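Local coordinates for protein Rho guanine nucleotide exchange factor 3 (Mus musculus, PDB 2Z0Q) that acts as a guanine nucleotide exchange factor for the small GTPases RhoA and RhoB, here represented by its DH-PH domain pair, at residues A23-L27 / L166-I170; V254-R259 / Q270-I276; D280-L286 / F310-F315. All blocks are in the same frame, centred on the assembly; numbering follows the deposited sequence.

Interaction 1 lies in the helical DH domain, the part that in this family carries exchange activity, whereas interactions 2 and 3 belong to the PH domain. The DH contact sits on the other side of the chain's centre, its own centre about 46 Å from that of either PH contact and its nearest atoms about 34 Å away. Interactions 2 and 3 are close neighbours, with centres about 14 Å apart, and they meet through Ile276, whose CG1 lies 3.7 Å from CD2 of Phe315. Leu255 and Leu281 add a second junction. Two sulfate ions, probably from the crystallisation liquor, bind at residues 270-276 of interaction 2.

Interaction 1 (A23-L27 / L166-I170); sequences AIFEL and LLREI
Helices 15-51 and 155-172 run nearly antiparallel here, the axes of 23-27 and 166-170 passing 9.0 Å apart at 156°, with Ala23 opposite Ile170 and Leu27 opposite Leu166. The pair belongs to the all-helical DH (RhoGEF) domain and joins its first long helix to one more than a hundred residues later in the chain. Ala23 allows the close approach at one end: its CB points at the partner helix and touches Ile170 CG1 at 3.6 Å, while the CG methylene of Glu169 comes against the same methyl. Ile170 is the side chain shared by most of the contact. With CG1 anti to the carbonyl carbon (chi1 -54°), its two branches part: CG2 packs on CG1 of Ile24 at 3.7 Å, and CD1 reaches on to CD2 of Leu27 at 3.9 Å. It crosses both side chains at about a right angle. Leu27 then lies between two partners, because CD2 also touches CD2 of Leu167, which in turn packs against Ala187 and Ile188 of helix 180-213. This links the pair to a third helix, while Ile24 also packs on Thr91 and Val94 of a loop. Leu166 makes a looser contact, its CD1 4.4 Å from Leu27 CD1. The carboxylate of Glu169 is engaged within its own neighbourhood, by a salt bridge to Arg172 and a hydrogen bond to His173, leaving its aliphatic part to pack on Ala23. No direct hydrogen bond crosses between the segments; instead one water donates to both Ala23 O and Leu166 O, at 2.9 Å each, and so bridges the two backbones.

Interaction 2 (V254-R259 / Q270-I276); sequences VLVITR and QLYRQPI. With SO4 (sulfate ion), chain C; SO4 (sulfate ion), chain D.
The beta hairpin of strands 254-263 and 266-271 in the PH domain continues here into a loop whose Tyr272 and Arg273 hold two sulfate ions. Arg259 and Gln270 exchange backbone hydrogen bonds as an antiparallel pair. Tyr272 N, bonded to Ile257 O (2.8 Å, 177°), keeps this register; it has shifted by two where Leu255 pairs with Ile276. Where the chains part, a water takes the N-H of Ile257 and lies 3.0 Å from Arg273 O. On one side Val256 CG1 packs on Leu271 CG at 3.7 Å; on the other, Ile257 CG2 and Arg259 CD meet the Tyr272 ring obliquely. Bent at chi2 (-78°), Arg273 folds back: NH1 lies over the middle of that ring, 3.4 Å above its plane, and bonds to Tyr272 O. At its guanidinium edge, NE (2.8 Å to O3) and NH2 grip the chain D sulfate, while NH1 and NH2 hold the chain C sulfate, whose O2 takes a 2.6 Å bond from Tyr272 OH. Replacing Arg273 by alanine is likely to cost both anions the guanidinium that holds them. The chemistry is consistent with a site that can accept anions, though the sulfates probably come from the crystallisation liquor.

Interaction 3 (D280-L286 / F310-F315); sequences DLTLEDL and FFRVSF
Glu284 and Arg312 extend from one face of an antiparallel strand pair in the PH domain sheet, their carboxylate and guanidinium planes turned 86° apart. The salt bridge is long, Glu284 OE1 standing 3.8 Å from Arg312 NE, and a water fills the link by donating to OE1 and accepting from NE. Leu286 crosses Arg312 at about a right angle, with CD1 3.5 Å from its CB and CD2 over one face of the guanidinium. The face of Leu283, Phe311 and Val313 is largely apolar, though Asp285 also lies on it and is salt-bridged to Lys334. Phe311 has CG wedged between its backbone N and carbonyl carbon (chi1 60°), and Leu283 CD1 meets the ring obliquely, 3.6 Å from Phe311 CD1. Leu281 slants across Val313, touching its CG1 through both CG and CD2; Leu281 and Leu283 also reach helix 331-345, the C-terminal helix characteristic of the PH fold. Between the two strands, Thr282 pairs with Ser314 and Glu284 with Arg312 through two backbone hydrogen bonds each. At the far end, the Asp280 carboxylate and Phe315 ring planes differ by only 18°, and Asp280 CB approaches the ring at its edge, 3.6 Å from CE1.

Interaction 1 (A23-L27 / L166-I170)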
loop_
_atom_site.group_PDB
_atom_site.type_symbol
_atom_site.label_atom_id
_atom_site.label_comp_id
_atom_site.label_asym_id
_atom_site.label_seq_id
_atom_site.Cartn_x
_atom_site.Cartn_y
_atom_site.Cartn_z
ATOM N N ALA A 23 21.978 -4.004 -17.167
ATOM C CA ALA A 23 20.540 -4.058 -16.965
ATOM C C ALA A 23 20.045 -5.494 -16.713
ATOM O O ALA A 23 19.149 -5.708 -15.904
ATOM C CB ALA A 23 19.804 -3.414 -18.208
ATOM N N ILE A 24 20.634 -6.464 -17.406
ATOM C CA ILE A 24 20.227 -7.866 -17.253
ATOM C C ILE A 24 20.664 -8.408 -15.878
ATOM O O ILE A 24 19.922 -9.109 -15.178
ATOM C CB ILE A 24 20.829 -8.699 -18.383
ATOM C CG1 ILE A 24 20.106 -8.361 -19.682
ATOM C CG2 ILE A 24 20.705 -10.210 -18.088
ATOM C CD1 ILE A 24 20.818 -8.932 -20.924
ATOM N N PHE A 25 21.877 -8.049 -15.476
ATOM C CA PHE A 25 22.365 -8.511 -14.188
ATOM C C PHE A 25 21.504 -7.918 -13.063
ATOM O O PHE A 25 21.146 -8.616 -12.115
ATOM C CB PHE A 25 23.842 -8.098 -13.992
ATOM C CG PHE A 25 24.543 -8.899 -12.937
ATOM C CD1 PHE A 25 24.973 -10.187 -13.223
ATOM C CD2 PHE A 25 24.688 -8.409 -11.656
ATOM C CE1 PHE A 25 25.531 -10.979 -12.232
ATOM C CE2 PHE A 25 25.253 -9.205 -10.644
ATOM C CZ PHE A 25 25.661 -10.477 -10.946
ATOM N N GLU A 26 21.164 -6.630 -13.195
ATOM C CA GLU A 26 20.355 -5.924 -12.214
ATOM C C GLU A 26 18.988 -6.575 -12.053
ATOM O O GLU A 26 18.463 -6.677 -10.942
ATOM C CB GLU A 26 20.199 -4.450 -12.618
ATOM C CG GLU A 26 21.497 -3.611 -12.323
ATOM C CD GLU A 26 21.630 -2.350 -13.171
ATOM O OE1 GLU A 26 20.604 -1.851 -13.690
ATOM O OE2 GLU A 26 22.772 -1.848 -13.325
ATOM N N LEU A 27 18.395 -6.972 -13.184
ATOM C CA LEU A 27 17.102 -7.655 -13.138
ATOM C C LEU A 27 17.184 -8.875 -12.224
ATOM O O LEU A 27 16.369 -9.053 -11.335
ATOM C CB LEU A 27 16.710 -8.133 -14.536
ATOM C CG LEU A 27 15.420 -8.974 -14.551
ATOM C CD1 LEU A 27 14.271 -8.096 -14.091
ATOM C CD2 LEU A 27 15.134 -9.476 -16.006
ATOM N N LEU A 166 12.297 -1.800 -15.364
ATOM C CA LEU A 166 13.470 -2.675 -15.403
ATOM C C LEU A 166 13.661 -3.354 -16.751
ATOM O O LEU A 166 14.787 -3.447 -17.249
ATOM C CB LEU A 166 13.353 -3.745 -14.308
ATOM C CG LEU A 166 13.344 -3.312 -12.861
ATOM C CD1 LEU A 166 12.902 -4.541 -11.949
ATOM C CD2 LEU A 166 14.769 -2.846 -12.509
ATOM N N LEU A 167 12.567 -3.857 -17.341
ATOM C CA LEU A 167 12.697 -4.504 -18.639
ATOM C C LEU A 167 12.977 -3.454 -19.726
ATOM O O LEU A 167 13.665 -3.744 -20.678
ATOM C CB LEU A 167 11.420 -5.279 -18.997
ATOM C CG LEU A 167 11.048 -6.338 -17.964
ATOM C CD1 LEU A 167 9.931 -7.255 -18.559
ATOM C CD2 LEU A 167 12.272 -7.163 -17.578
ATOM N N ARG A 168 12.426 -2.238 -19.592
ATOM C CA ARG A 168 12.703 -1.233 -20.605
ATOM C C ARG A 168 14.187 -0.775 -20.556
ATOM O O ARG A 168 14.758 -0.371 -21.564
ATOM C CB ARG A 168 11.726 -0.021 -20.469
ATOM C CG ARG A 168 11.760 0.835 -21.709
ATOM C CD ARG A 168 10.729 1.970 -21.666
ATOM N NE ARG A 168 9.363 1.487 -21.515
ATOM C CZ ARG A 168 8.633 1.561 -20.395
ATOM N NH1 ARG A 168 9.110 2.094 -19.267
ATOM N NH2 ARG A 168 7.378 1.120 -20.412
ATOM N N GLU A 169 14.791 -0.831 -19.371
ATOM C CA GLU A 169 16.216 -0.472 -19.213
ATOM C C GLU A 169 17.028 -1.501 -20.038
ATOM O O GLU A 169 18.014 -1.134 -20.673
ATOM C CB GLU A 169 16.599 -0.478 -17.738
ATOM C CG GLU A 169 18.119 -0.183 -17.470
ATOM C CD GLU A 169 18.538 1.181 -18.021
ATOM O OE1 GLU A 169 17.662 2.078 -18.088
ATOM O OE2 GLU A 169 19.734 1.377 -18.348
ATOM N N ILE A 170 16.623 -2.781 -20.049
ATOM C CA ILE A 170 17.320 -3.753 -20.900
ATOM C C ILE A 170 17.050 -3.447 -22.393
ATOM O O ILE A 170 17.959 -3.409 -23.232
ATOM C CB ILE A 170 16.864 -5.202 -20.626
ATOM C CG1 ILE A 170 16.995 -5.523 -19.127
ATOM C CG2 ILE A 170 17.689 -6.156 -21.482
ATOM C CD1 ILE A 170 16.354 -6.879 -18.716
HETATM O O HOH W 1 16.932 -3.974 -15.428
#

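Interaction 2 (V254-R259 / Q270-I276)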
loop_
_atom_site.group_PDB
_atom_site.type_symbol
_atom_site.label_atom_id
_atom_site.label_comp_id
_atom_site.label_asym_id
_atom_site.label_seq_id
_atom_site.Cartn_x
_atom_site.Cartn_y
_atom_site.Cartn_z
ATOM N N VAL A 254 -17.452 12.131 -0.143
ATOM C CA VAL A 254 -17.794 12.222 1.281
ATOM C C VAL A 254 -16.668 11.810 2.221
ATOM O O VAL A 254 -15.948 10.834 1.979
ATOM C CB VAL A 254 -19.103 11.393 1.578
ATOM C CG1 VAL A 254 -18.855 9.916 1.286
ATOM C CG2 VAL A 254 -19.573 11.584 3.075
ATOM N N LEU A 255 -16.513 12.582 3.308
ATOM C CA LEU A 255 -15.509 12.276 4.321
ATOM C C LEU A 255 -16.207 11.527 5.467
ATOM O O LEU A 255 -17.274 11.933 5.929
ATOM C CB LEU A 255 -14.882 13.568 4.850
ATOM C CG LEU A 255 -13.734 13.378 5.859
ATOM C CD1 LEU A 255 -12.444 13.094 5.102
ATOM C CD2 LEU A 255 -13.530 14.649 6.715
ATOM N N VAL A 256 -15.616 10.424 5.916
ATOM C CA VAL A 256 -16.216 9.625 7.001
ATOM C C VAL A 256 -15.177 9.522 8.117
ATOM O O VAL A 256 -14.036 9.107 7.896
ATOM C CB VAL A 256 -16.631 8.214 6.496
ATOM C CG1 VAL A 256 -17.333 7.417 7.663
ATOM C CG2 VAL A 256 -17.589 8.367 5.342
ATOM N N ILE A 257 -15.576 9.918 9.325
ATOM C CA ILE A 257 -14.672 9.930 10.471
ATOM C C ILE A 257 -15.141 8.819 11.420
ATOM O O ILE A 257 -16.317 8.759 11.766
ATOM C CB ILE A 257 -14.735 11.316 11.226
ATOM C CG1 ILE A 257 -14.336 12.442 10.255
ATOM C CG2 ILE A 257 -13.791 11.290 12.419
ATOM C CD1 ILE A 257 -14.425 13.862 10.852
ATOM N N THR A 258 -14.216 7.951 11.805
ATOM C CA THR A 258 -14.583 6.793 12.624
ATOM C C THR A 258 -13.552 6.480 13.672
ATOM O O THR A 258 -12.496 7.116 13.730
ATOM C CB THR A 258 -14.647 5.540 11.730
ATOM O OG1 THR A 258 -13.299 5.101 11.434
ATOM C CG2 THR A 258 -15.393 5.855 10.428
ATOM N N ARG A 259 -13.890 5.486 14.506
ATOM C CA ARG A 259 -12.959 4.933 15.485
ATOM C C ARG A 259 -12.910 3.449 15.144
ATOM O O ARG A 259 -13.952 2.851 14.874
ATOM C CB ARG A 259 -13.455 5.138 16.917
ATOM C CG ARG A 259 -13.321 6.592 17.357
ATOM C CD ARG A 259 -14.210 6.844 18.557
ATOM N NE ARG A 259 -13.799 6.078 19.714
ATOM C CZ ARG A 259 -14.642 5.697 20.678
ATOM N NH1 ARG A 259 -15.937 6.005 20.593
ATOM N NH2 ARG A 259 -14.187 5.031 21.728
ATOM N N GLN A 270 -16.479 2.396 13.647
ATOM C CA GLN A 270 -17.660 3.019 14.220
ATOM C C GLN A 270 -17.703 4.515 13.886
ATOM O O GLN A 270 -16.777 5.261 14.263
ATOM C CB GLN A 270 -17.626 2.771 15.752
ATOM C CG GLN A 270 -18.851 3.307 16.484
ATOM C CD GLN A 270 -18.764 3.072 17.988
ATOM O OE1 GLN A 270 -17.942 2.299 18.461
ATOM N NE2 GLN A 270 -19.609 3.757 18.737
ATOM N N LEU A 271 -18.726 4.939 13.151
ATOM C CA LEU A 271 -18.778 6.361 12.772
ATOM C C LEU A 271 -18.763 7.232 14.031
ATOM O O LEU A 271 -19.507 6.971 14.986
ATOM C CB LEU A 271 -19.989 6.680 11.902
ATOM C CG LEU A 271 -19.663 6.595 10.394
ATOM C CD1 LEU A 271 -19.468 5.132 9.998
ATOM C CD2 LEU A 271 -20.753 7.257 9.573
ATOM N N TYR A 272 -17.910 8.263 14.015
ATOM C CA TYR A 272 -17.751 9.188 15.160
ATOM C C TYR A 272 -18.746 10.366 15.112
ATOM O O TYR A 272 -19.145 10.910 16.158
ATOM C CB TYR A 272 -16.301 9.679 15.146
ATOM C CG TYR A 272 -15.859 10.544 16.300
ATOM C CD1 TYR A 272 -15.836 10.034 17.596
ATOM C CD2 TYR A 272 -15.347 11.837 16.074
ATOM C CE1 TYR A 272 -15.309 10.773 18.656
ATOM C CE2 TYR A 272 -14.797 12.601 17.141
ATOM C CZ TYR A 272 -14.785 12.050 18.421
ATOM O OH TYR A 272 -14.214 12.708 19.465
ATOM N N ARG A 273 -19.130 10.758 13.906
ATOM C CA ARG A 273 -20.093 11.829 13.657
ATOM C C ARG A 273 -20.742 11.472 12.348
ATOM O O ARG A 273 -20.367 10.479 11.695
ATOM C CB ARG A 273 -19.400 13.192 13.507
ATOM C CG ARG A 273 -18.636 13.617 14.730
ATOM C CD ARG A 273 -19.564 14.171 15.821
ATOM N NE ARG A 273 -18.799 14.869 16.863
ATOM C CZ ARG A 273 -18.193 14.276 17.885
ATOM N NH1 ARG A 273 -18.246 12.952 18.030
ATOM N NH2 ARG A 273 -17.558 15.018 18.792
ATOM N N GLN A 274 -21.691 12.289 11.938
ATOM C CA GLN A 274 -22.344 12.064 10.659
ATOM C C GLN A 274 -21.340 12.384 9.559
ATOM O O GLN A 274 -20.434 13.199 9.733
ATOM C CB GLN A 274 -23.566 12.946 10.553
ATOM C CG GLN A 274 -24.489 12.668 11.736
ATOM C CD GLN A 274 -25.725 13.513 11.705
ATOM O OE1 GLN A 274 -25.726 14.594 11.134
ATOM N NE2 GLN A 274 -26.794 13.030 12.342
ATOM N N PRO A 275 -21.464 11.708 8.419
ATOM C CA PRO A 275 -20.527 11.953 7.315
ATOM C C PRO A 275 -20.586 13.400 6.817
ATOM O O PRO A 275 -21.648 14.024 6.860
ATOM C CB PRO A 275 -21.010 10.979 6.225
ATOM C CG PRO A 275 -21.722 9.911 6.977
ATOM C CD PRO A 275 -22.437 10.655 8.080
ATOM N N ILE A 276 -19.453 13.912 6.333
ATOM C CA ILE A 276 -19.369 15.255 5.779
ATOM C C ILE A 276 -19.210 15.219 4.244
ATOM O O ILE A 276 -18.179 14.794 3.726
ATOM C CB ILE A 276 -18.159 16.037 6.390
ATOM C CG1 ILE A 276 -18.369 16.183 7.911
ATOM C CG2 ILE A 276 -17.982 17.400 5.689
ATOM C CD1 ILE A 276 -17.123 16.687 8.601
HETATM S S SO4 C . -16.461 13.017 21.836
HETATM O O1 SO4 C . -16.994 13.065 23.240
HETATM O O2 SO4 C . -15.198 12.186 21.812
HETATM O O3 SO4 C . -17.484 12.384 20.937
HETATM O O4 SO4 C . -16.211 14.431 21.387
HETATM S S SO4 D . -18.424 18.277 16.869
HETATM O O1 SO4 D . -19.892 18.254 17.216
HETATM O O2 SO4 D . -17.665 17.749 18.046
HETATM O O3 SO4 D . -18.184 17.361 15.728
HETATM O O4 SO4 D . -17.962 19.650 16.518
HETATM O O HOH W 2 -18.134 11.013 9.835
HETATM O O HOH W 3 -18.590 4.439 21.933
#

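Interaction 3 (D280-L286 / F310-F315)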
loop_
_atom_site.group_PDB
_atom_site.type_symbol
_atom_site.label_atom_id
_atom_site.label_comp_id
_atom_site.label_asym_id
_atom_site.label_seq_id
_atom_site.Cartn_x
_atom_site.Cartn_y
_atom_site.Cartn_z
ATOM N N ASP A 280 -19.490 20.252 0.966
ATOM C CA ASP A 280 -19.712 21.108 2.141
ATOM C C ASP A 280 -18.553 21.048 3.144
ATOM O O ASP A 280 -18.694 21.484 4.283
ATOM C CB ASP A 280 -20.976 20.687 2.883
ATOM C CG ASP A 280 -22.201 20.616 1.980
ATOM O OD1 ASP A 280 -22.443 21.581 1.228
ATOM O OD2 ASP A 280 -22.915 19.588 2.050
ATOM N N LEU A 281 -17.421 20.495 2.747
ATOM C CA LEU A 281 -16.307 20.349 3.688
ATOM C C LEU A 281 -15.378 21.569 3.616
ATOM O O LEU A 281 -14.779 21.838 2.578
ATOM C CB LEU A 281 -15.551 19.052 3.352
ATOM C CG LEU A 281 -14.411 18.502 4.224
ATOM C CD1 LEU A 281 -13.898 17.173 3.648
ATOM C CD2 LEU A 281 -13.273 19.529 4.244
ATOM N N THR A 282 -15.257 22.300 4.719
ATOM C CA THR A 282 -14.366 23.467 4.755
ATOM C C THR A 282 -13.039 22.975 5.384
ATOM O O THR A 282 -13.028 22.452 6.499
ATOM C CB THR A 282 -14.966 24.580 5.630
ATOM O OG1 THR A 282 -16.208 25.040 5.056
ATOM C CG2 THR A 282 -13.983 25.751 5.732
ATOM N N LEU A 283 -11.947 23.134 4.645
ATOM C CA LEU A 283 -10.628 22.676 5.060
ATOM C C LEU A 283 -9.779 23.881 5.395
ATOM O O LEU A 283 -9.671 24.802 4.582
ATOM C CB LEU A 283 -9.952 21.906 3.902
ATOM C CG LEU A 283 -8.488 21.537 4.118
ATOM C CD1 LEU A 283 -8.348 20.483 5.248
ATOM C CD2 LEU A 283 -7.936 20.943 2.814
ATOM N N GLU A 284 -9.196 23.895 6.580
ATOM C CA GLU A 284 -8.332 25.012 6.990
ATOM C C GLU A 284 -7.017 24.472 7.514
ATOM O O GLU A 284 -6.990 23.568 8.331
ATOM C CB GLU A 284 -9.046 25.856 8.064
ATOM C CG GLU A 284 -10.255 26.568 7.450
ATOM C CD GLU A 284 -11.197 27.207 8.469
ATOM O OE1 GLU A 284 -11.319 26.678 9.581
ATOM O OE2 GLU A 284 -11.859 28.229 8.105
ATOM N N ASP A 285 -5.916 25.014 7.034
ATOM C CA ASP A 285 -4.613 24.549 7.489
ATOM C C ASP A 285 -4.337 25.206 8.817
ATOM O O ASP A 285 -4.673 26.384 8.994
ATOM C CB ASP A 285 -3.554 24.998 6.475
ATOM C CG ASP A 285 -2.199 24.385 6.719
ATOM O OD1 ASP A 285 -1.983 23.776 7.775
ATOM O OD2 ASP A 285 -1.342 24.528 5.814
ATOM N N LEU A 286 -3.759 24.479 9.764
ATOM C CA LEU A 286 -3.393 25.083 11.042
ATOM C C LEU A 286 -1.870 25.118 11.138
ATOM O O LEU A 286 -1.224 24.127 10.867
ATOM C CB LEU A 286 -3.912 24.278 12.221
ATOM C CG LEU A 286 -5.413 24.373 12.496
ATOM C CD1 LEU A 286 -6.174 24.070 11.243
ATOM C CD2 LEU A 286 -5.800 23.341 13.565
ATOM N N PHE A 310 -1.298 19.680 12.318
ATOM C CA PHE A 310 -2.754 19.660 12.419
ATOM C C PHE A 310 -3.437 20.384 11.270
ATOM O O PHE A 310 -2.853 21.248 10.615
ATOM C CB PHE A 310 -3.220 20.374 13.708
ATOM C CG PHE A 310 -3.348 19.488 14.907
ATOM C CD1 PHE A 310 -2.261 19.276 15.769
ATOM C CD2 PHE A 310 -4.571 18.898 15.208
ATOM C CE1 PHE A 310 -2.401 18.488 16.912
ATOM C CE2 PHE A 310 -4.724 18.122 16.327
ATOM C CZ PHE A 310 -3.634 17.907 17.199
ATOM N N PHE A 311 -4.683 20.004 10.998
ATOM C CA PHE A 311 -5.493 20.751 10.024
ATOM C C PHE A 311 -6.918 20.662 10.543
ATOM O O PHE A 311 -7.215 19.819 11.385
ATOM C CB PHE A 311 -5.347 20.242 8.575
ATOM C CG PHE A 311 -5.748 18.805 8.370
ATOM C CD1 PHE A 311 -7.023 18.481 7.974
ATOM C CD2 PHE A 311 -4.817 17.782 8.553
ATOM C CE1 PHE A 311 -7.389 17.135 7.742
ATOM C CE2 PHE A 311 -5.168 16.448 8.323
ATOM C CZ PHE A 311 -6.425 16.124 7.921
ATOM N N ARG A 312 -7.771 21.554 10.069
ATOM C CA ARG A 312 -9.147 21.590 10.529
ATOM C C ARG A 312 -10.142 21.289 9.421
ATOM O O ARG A 312 -10.022 21.748 8.303
ATOM C CB ARG A 312 -9.463 22.985 11.116
ATOM C CG ARG A 312 -10.846 23.086 11.827
ATOM C CD ARG A 312 -11.163 24.502 12.370
ATOM N NE ARG A 312 -10.056 25.343 12.871
ATOM C CZ ARG A 312 -9.571 25.336 14.109
ATOM N NH1 ARG A 312 -10.028 24.520 15.042
ATOM N NH2 ARG A 312 -8.699 26.236 14.457
ATOM N N VAL A 313 -11.129 20.487 9.754
ATOM C CA VAL A 313 -12.194 20.201 8.836
ATOM C C VAL A 313 -13.483 20.591 9.551
ATOM O O VAL A 313 -13.699 20.193 10.685
ATOM C CB VAL A 313 -12.274 18.709 8.480
ATOM C CG1 VAL A 313 -13.503 18.477 7.724
ATOM C CG2 VAL A 313 -11.044 18.272 7.624
ATOM N N SER A 314 -14.335 21.377 8.890
ATOM C CA SER A 314 -15.593 21.765 9.526
ATOM C C SER A 314 -16.758 21.634 8.531
ATOM O O SER A 314 -16.586 21.627 7.297
ATOM C CB SER A 314 -15.467 23.184 10.111
ATOM O OG SER A 314 -15.481 24.155 9.102
ATOM N N PHE A 315 -17.938 21.497 9.089
ATOM C CA PHE A 315 -19.144 21.264 8.333
ATOM C C PHE A 315 -20.298 22.019 8.982
ATOM O O PHE A 315 -20.635 21.822 10.164
ATOM C CB PHE A 315 -19.378 19.750 8.344
ATOM C CG PHE A 315 -20.682 19.310 7.759
ATOM C CD1 PHE A 315 -21.131 19.840 6.565
ATOM C CD2 PHE A 315 -21.398 18.260 8.356
ATOM C CE1 PHE A 315 -22.290 19.330 5.945
ATOM C CE2 PHE A 315 -22.552 17.743 7.743
ATOM C CZ PHE A 315 -22.992 18.287 6.529
HETATM O O HOH W 4 -12.507 24.118 8.887
HETATM O O HOH W 5 -9.335 27.495 11.325
HETATM O O HOH W 6 -0.177 22.315 12.677
#